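Local coordinates for probable zinc protease (Pseudomonas aeruginosa, PDB 4NNZ), which is probably a metallopeptidase of the M16 family, forming one subunit of a heterodimeric zinc protease, at residues Thr242-Asn252 against Thr411-Pro422. Numbering follows the deposited sequence.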
ATOM      1  N   THR A 242      -0.089 -18.577  19.424  1.00 49.29           N
ATOM      2  CA  THR A 242       0.579 -19.702  18.848  1.00 55.21           C
ATOM      3  C   THR A 242       1.327 -20.360  19.978  1.00 55.95           C
ATOM      4  O   THR A 242       1.502 -19.760  20.998  1.00 56.33           O
ATOM      5  CB  THR A 242       1.546 -19.277  17.738  1.00 57.53           C
ATOM      6  OG1 THR A 242       2.421 -20.362  17.440  1.00 58.60           O
ATOM      7  CG2 THR A 242       2.375 -18.118  18.167  1.00 56.24           C
ATOM      8  N   GLN A 243       1.717 -21.605  19.822  1.00 56.68           N
ATOM      9  CA  GLN A 243       2.479 -22.242  20.852  1.00 63.43           C
ATOM     10  C   GLN A 243       3.928 -22.269  20.545  1.00 58.22           C
ATOM     11  O   GLN A 243       4.732 -22.420  21.418  1.00 61.15           O
ATOM     12  CB  GLN A 243       1.986 -23.654  21.068  1.00 69.16           C
ATOM     13  CG  GLN A 243       1.659 -23.929  22.510  1.00 74.56           C
ATOM     14  CD  GLN A 243       0.847 -22.823  23.121  1.00 83.79           C
ATOM     15  OE1 GLN A 243       1.340 -22.011  23.898  1.00 85.04           O
ATOM     16  NE2 GLN A 243      -0.403 -22.775  22.755  1.00 91.14           N
ATOM     17  N   LEU A 244       4.262 -22.136  19.285  1.00 59.26           N
ATOM     18  CA  LEU A 244       5.648 -22.201  18.884  1.00 60.15           C
ATOM     19  C   LEU A 244       6.214 -20.926  18.277  1.00 55.78           C
ATOM     20  O   LEU A 244       5.761 -20.436  17.269  1.00 56.92           O
ATOM     21  CB  LEU A 244       5.834 -23.358  17.922  1.00 62.22           C
ATOM     22  CG  LEU A 244       5.899 -24.742  18.549  1.00 65.50           C
ATOM     23  CD1 LEU A 244       6.418 -25.743  17.555  1.00 62.04           C
ATOM     24  CD2 LEU A 244       6.777 -24.741  19.770  1.00 64.46           C
ATOM     25  N   PRO A 245       7.272 -20.427  18.851  1.00 52.12           N
ATOM     26  CA  PRO A 245       7.955 -19.263  18.312  1.00 54.02           C
ATOM     27  C   PRO A 245       8.561 -19.553  16.967  1.00 53.31           C
ATOM     28  O   PRO A 245       9.042 -20.626  16.781  1.00 55.64           O
ATOM     29  CB  PRO A 245       9.060 -19.042  19.305  1.00 53.05           C
ATOM     30  CG  PRO A 245       8.525 -19.570  20.561  1.00 54.87           C
ATOM     31  CD  PRO A 245       7.667 -20.722  20.218  1.00 52.87           C
ATOM     32  N   ASN A 246       8.536 -18.618  16.038  1.00 49.31           N
ATOM     33  CA  ASN A 246       9.090 -18.874  14.730  1.00 45.12           C
ATOM     34  C   ASN A 246       9.544 -17.655  13.971  1.00 41.56           C
ATOM     35  O   ASN A 246       9.164 -16.565  14.265  1.00 41.21           O
ATOM     36  CB  ASN A 246       8.151 -19.732  13.908  1.00 49.68           C
ATOM     37  CG  ASN A 246       6.900 -19.013  13.515  1.00 49.85           C
ATOM     38  OD1 ASN A 246       6.086 -18.698  14.339  1.00 49.74           O
ATOM     39  ND2 ASN A 246       6.756 -18.748  12.235  1.00 51.58           N
ATOM     40  N   LEU A 247      10.387 -17.878  12.990  1.00 38.65           N
ATOM     41  CA  LEU A 247      11.079 -16.834  12.310  1.00 37.88           C
ATOM     42  C   LEU A 247      10.726 -16.824  10.867  1.00 38.45           C
ATOM     43  O   LEU A 247      10.688 -17.836  10.250  1.00 40.32           O
ATOM     44  CB  LEU A 247      12.572 -17.039  12.446  1.00 36.80           C
ATOM     45  CG  LEU A 247      13.435 -15.852  12.075  1.00 36.84           C
ATOM     46  CD1 LEU A 247      13.213 -14.718  13.027  1.00 38.27           C
ATOM     47  CD2 LEU A 247      14.871 -16.251  12.094  1.00 38.31           C
ATOM     48  N   ILE A 248      10.461 -15.653  10.333  1.00 37.61           N
ATOM     49  CA  ILE A 248      10.233 -15.505   8.932  1.00 34.46           C
ATOM     50  C   ILE A 248      11.216 -14.503   8.397  1.00 33.44           C
ATOM     51  O   ILE A 248      11.304 -13.448   8.892  1.00 32.03           O
ATOM     52  CB  ILE A 248       8.824 -14.980   8.689  1.00 35.79           C
ATOM     53  CG1 ILE A 248       7.837 -15.691   9.586  1.00 36.80           C
ATOM     54  CG2 ILE A 248       8.442 -15.099   7.232  1.00 35.96           C
ATOM     55  CD1 ILE A 248       6.404 -15.512   9.189  1.00 39.18           C
ATOM     56  N   MET A 249      11.964 -14.861   7.378  1.00 37.77           N
ATOM     57  CA  MET A 249      12.826 -13.919   6.693  1.00 38.15           C
ATOM     58  C   MET A 249      12.501 -13.830   5.224  1.00 37.27           C
ATOM     59  O   MET A 249      12.405 -14.814   4.564  1.00 42.46           O
ATOM     60  CB  MET A 249      14.266 -14.325   6.849  1.00 39.09           C
ATOM     61  CG  MET A 249      14.772 -14.204   8.258  1.00 41.23           C
ATOM     62  SD  MET A 249      16.363 -14.953   8.478  1.00 46.41           S
ATOM     63  CE  MET A 249      17.427 -13.823   7.639  1.00 44.71           C
ATOM     64  N   GLY A 250      12.333 -12.635   4.711  1.00 40.07           N
ATOM     65  CA  GLY A 250      12.054 -12.451   3.308  1.00 36.10           C
ATOM     66  C   GLY A 250      13.000 -11.506   2.628  1.00 34.00           C
ATOM     67  O   GLY A 250      13.313 -10.519   3.168  1.00 35.10           O
ATOM     68  N   PHE A 251      13.443 -11.823   1.434  1.00 32.86           N
ATOM     69  CA  PHE A 251      14.294 -10.928   0.684  1.00 33.34           C
ATOM     70  C   PHE A 251      13.655 -10.422  -0.590  1.00 32.05           C
ATOM     71  O   PHE A 251      13.192 -11.182  -1.364  1.00 31.77           O
ATOM     72  CB  PHE A 251      15.589 -11.624   0.363  1.00 33.98           C
ATOM     73  CG  PHE A 251      16.478 -11.796   1.536  1.00 31.92           C
ATOM     74  CD1 PHE A 251      17.258 -10.790   1.955  1.00 30.09           C
ATOM     75  CD2 PHE A 251      16.514 -12.972   2.218  1.00 34.22           C
ATOM     76  CE1 PHE A 251      18.078 -10.938   3.019  1.00 30.60           C
ATOM     77  CE2 PHE A 251      17.321 -13.125   3.297  1.00 33.60           C
ATOM     78  CZ  PHE A 251      18.107 -12.098   3.697  1.00 32.34           C
ATOM     79  N   ASN A 252      13.628  -9.119  -0.785  1.00 32.97           N
ATOM     80  CA  ASN A 252      13.032  -8.562  -1.979  1.00 34.32           C
ATOM     81  C   ASN A 252      13.864  -8.854  -3.183  1.00 35.06           C
ATOM     82  O   ASN A 252      15.039  -8.596  -3.205  1.00 35.39           O
ATOM     83  CB  ASN A 252      12.863  -7.058  -1.879  1.00 31.37           C
ATOM     84  CG  ASN A 252      11.847  -6.644  -0.872  1.00 30.82           C
ATOM     85  OD1 ASN A 252      12.169  -6.402   0.249  1.00 30.20           O
ATOM     86  ND2 ASN A 252      10.628  -6.533  -1.287  1.00 30.37           N
ATOM     87  N   THR A 411      21.105  -9.433   1.228  1.00 38.02           N
ATOM     88  CA  THR A 411      21.653  -8.322   1.925  1.00 38.26           C
ATOM     89  C   THR A 411      20.648  -7.836   2.927  1.00 39.77           C
ATOM     90  O   THR A 411      19.482  -7.977   2.716  1.00 42.30           O
ATOM     91  CB  THR A 411      21.946  -7.199   0.953  1.00 40.11           C
ATOM     92  OG1 THR A 411      20.732  -6.629   0.511  1.00 39.55           O
ATOM     93  CG2 THR A 411      22.650  -7.709  -0.215  1.00 40.50           C
ATOM     94  N   PRO A 412      21.079  -7.237   4.007  1.00 39.87           N
ATOM     95  CA  PRO A 412      20.143  -6.776   5.010  1.00 39.70           C
ATOM     96  C   PRO A 412      19.268  -5.694   4.483  1.00 38.52           C
ATOM     97  O   PRO A 412      18.218  -5.505   4.983  1.00 41.86           O
ATOM     98  CB  PRO A 412      21.036  -6.260   6.098  1.00 39.28           C
ATOM     99  CG  PRO A 412      22.226  -7.085   5.999  1.00 41.55           C
ATOM    100  CD  PRO A 412      22.409  -7.422   4.572  1.00 42.21           C
ATOM    101  N   SER A 413      19.702  -5.000   3.464  1.00 39.40           N
ATOM    102  CA  SER A 413      18.917  -3.949   2.872  1.00 37.89           C
ATOM    103  C   SER A 413      17.694  -4.460   2.186  1.00 35.41           C
ATOM    104  O   SER A 413      16.847  -3.711   1.867  1.00 36.83           O
ATOM    105  CB  SER A 413      19.736  -3.107   1.926  1.00 36.66           C
ATOM    106  OG  SER A 413      20.355  -3.885   0.962  1.00 36.77           O
ATOM    107  N   ARG A 414      17.637  -5.741   1.934  1.00 35.38           N
ATOM    108  CA  ARG A 414      16.534  -6.310   1.223  1.00 35.87           C
ATOM    109  C   ARG A 414      15.663  -7.158   2.100  1.00 33.65           C
ATOM    110  O   ARG A 414      14.784  -7.786   1.638  1.00 31.08           O
ATOM    111  CB  ARG A 414      17.050  -7.131   0.068  1.00 36.12           C
ATOM    112  CG  ARG A 414      17.729  -6.322  -0.985  1.00 37.45           C
ATOM    113  CD  ARG A 414      18.610  -7.167  -1.850  1.00 36.55           C
ATOM    114  NE  ARG A 414      18.912  -6.488  -3.080  1.00 40.34           N
ATOM    115  CZ  ARG A 414      19.933  -5.675  -3.258  1.00 39.02           C
ATOM    116  NH1 ARG A 414      20.765  -5.453  -2.296  1.00 42.08           N
ATOM    117  NH2 ARG A 414      20.123  -5.105  -4.410  1.00 39.50           N
ATOM    118  N   LEU A 415      15.936  -7.146   3.378  1.00 34.20           N
ATOM    119  CA  LEU A 415      15.350  -8.053   4.306  1.00 34.78           C
ATOM    120  C   LEU A 415      14.183  -7.517   5.103  1.00 36.74           C
ATOM    121  O   LEU A 415      14.252  -6.452   5.633  1.00 37.05           O
ATOM    122  CB  LEU A 415      16.420  -8.510   5.270  1.00 35.28           C
ATOM    123  CG  LEU A 415      15.970  -9.261   6.497  1.00 37.54           C
ATOM    124  CD1 LEU A 415      15.578 -10.658   6.111  1.00 37.85           C
ATOM    125  CD2 LEU A 415      17.069  -9.298   7.505  1.00 38.82           C
ATOM    126  N   THR A 416      13.112  -8.292   5.161  1.00 35.93           N
ATOM    127  CA  THR A 416      12.061  -8.164   6.134  1.00 34.87           C
ATOM    128  C   THR A 416      12.105  -9.408   6.980  1.00 36.52           C
ATOM    129  O   THR A 416      12.002 -10.483   6.495  1.00 34.66           O
ATOM    130  CB  THR A 416      10.684  -8.120   5.490  1.00 34.35           C
ATOM    131  OG1 THR A 416      10.697  -7.262   4.377  1.00 33.58           O
ATOM    132  CG2 THR A 416       9.696  -7.615   6.420  1.00 34.92           C
ATOM    133  N   LEU A 417      12.283  -9.231   8.262  1.00 36.85           N
ATOM    134  CA  LEU A 417      12.341 -10.323   9.186  1.00 37.77           C
ATOM    135  C   LEU A 417      11.277 -10.165  10.242  1.00 38.27           C
ATOM    136  O   LEU A 417      11.132  -9.125  10.790  1.00 38.32           O
ATOM    137  CB  LEU A 417      13.708 -10.375   9.836  1.00 37.18           C
ATOM    138  CG  LEU A 417      13.876 -11.320  10.996  1.00 36.13           C
ATOM    139  CD1 LEU A 417      15.291 -11.776  11.107  1.00 39.17           C
ATOM    140  CD2 LEU A 417      13.423 -10.695  12.277  1.00 38.57           C
ATOM    141  N   ALA A 418      10.529 -11.213  10.519  1.00 37.14           N
ATOM    142  CA  ALA A 418       9.519 -11.151  11.546  1.00 37.32           C
ATOM    143  C   ALA A 418       9.597 -12.241  12.587  1.00 36.12           C
ATOM    144  O   ALA A 418       9.719 -13.359  12.249  1.00 38.10           O
ATOM    145  CB  ALA A 418       8.161 -11.150  10.919  1.00 38.95           C
ATOM    146  N   GLN A 419       9.474 -11.896  13.855  1.00 36.06           N
ATOM    147  CA  GLN A 419       9.423 -12.868  14.916  1.00 35.21           C
ATOM    148  C   GLN A 419       7.993 -13.056  15.311  1.00 34.78           C
ATOM    149  O   GLN A 419       7.320 -12.122  15.620  1.00 35.29           O
ATOM    150  CB  GLN A 419      10.236 -12.407  16.116  1.00 37.80           C
ATOM    151  CG  GLN A 419      11.630 -11.955  15.751  1.00 42.34           C
ATOM    152  CD  GLN A 419      12.611 -11.871  16.894  1.00 42.39           C
ATOM    153  OE1 GLN A 419      12.285 -11.533  18.001  1.00 44.96           O
ATOM    154  NE2 GLN A 419      13.839 -12.148  16.597  1.00 49.19           N
ATOM    155  N   VAL A 420       7.526 -14.280  15.263  1.00 34.66           N
ATOM    156  CA  VAL A 420       6.187 -14.534  15.668  1.00 34.87           C
ATOM    157  C   VAL A 420       6.228 -15.219  16.988  1.00 34.49           C
ATOM    158  O   VAL A 420       6.723 -16.289  17.099  1.00 36.13           O
ATOM    159  CB  VAL A 420       5.480 -15.427  14.677  1.00 39.08           C
ATOM    160  CG1 VAL A 420       4.021 -15.504  14.997  1.00 41.53           C
ATOM    161  CG2 VAL A 420       5.692 -14.932  13.279  1.00 40.36           C
ATOM    162  N   LEU A 421       5.721 -14.564  17.996  1.00 34.88           N
ATOM    163  CA  LEU A 421       5.881 -15.058  19.318  1.00 37.31           C
ATOM    164  C   LEU A 421       4.617 -15.398  20.004  1.00 38.67           C
ATOM    165  O   LEU A 421       3.606 -14.814  19.780  1.00 35.34           O
ATOM    166  CB  LEU A 421       6.652 -14.073  20.158  1.00 40.46           C
ATOM    167  CG  LEU A 421       8.083 -13.893  19.733  1.00 39.82           C
ATOM    168  CD1 LEU A 421       8.647 -12.715  20.462  1.00 42.72           C
ATOM    169  CD2 LEU A 421       8.876 -15.112  20.059  1.00 40.33           C
ATOM    170  N   PRO A 422       4.700 -16.340  20.914  1.00 44.41           N
ATOM    171  CA  PRO A 422       3.550 -16.749  21.692  1.00 46.05           C
ATOM    172  C   PRO A 422       3.224 -15.766  22.742  1.00 45.86           C
ATOM    173  O   PRO A 422       4.106 -15.278  23.365  1.00 47.65           O
ATOM    174  CB  PRO A 422       4.021 -18.020  22.361  1.00 46.75           C
ATOM    175  CG  PRO A 422       5.461 -18.087  22.151  1.00 48.07           C
ATOM    176  CD  PRO A 422       5.720 -17.382  20.892  1.00 45.52           C
TER
HETATM  177  O   HOH W   1      11.855  -8.190   2.403  1.00 34.56           O
HETATM  178  O   HOH W   2      16.392  -6.709  -4.482  1.00 45.07           O
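Asn246, Ile248 and Gly250 each exchange two backbone hydrogen bonds with Val420, Ala418 and Thr416, pairing strands 246-252 and 415-422 antiparallel inside the mixed sheet of the C-terminal M16-type domain, where the chain's last strand slots in between strands 233-240 and 246-253. Asn252 N adds a seventh bond to Arg414 O. The shortest runs from Gly250 N to Thr416 O, 2.8 Å.

The face toward helix 325-341 is mostly apolar; the exception is Gln419, whose NE2 is hydrogen-bonded to Glu326 OE2 of that helix. Met249 CG lies alongside Leu417 CD1 at 3.8 Å, the two side chains pointing the same way, while Leu247 CD1 reaches Leu417 CG. A chi1 of 168° swings CG of Leu415 away from its own N, and CD1 then comes over one face of the Phe251 ring, a CH-pi contact 4.1 Å from the centroid; Thr411 O sits at the ring's edge. The other face turns to helix 140-152. There Ile248 CD1 meets Val420 CG2, and Asn246 lies beside Val420, its OD1 3.3 Å from Val420 CB. Where the strands run out, the side chains of Pro245 and Pro422 cross at about a right angle, CG of Pro245 3.6 Å from CD of Pro422.

Two waters sit at the Asn252/Arg414 end. One lies between Gly250 O and Asn252 OD1, within hydrogen-bonding distance of both; OD1 also accepts from Arg234. A second links Asn252 O to Arg414 NE; NH1 of the same guanidinium donates in its plane to Thr411 OG1 at 3.0 Å.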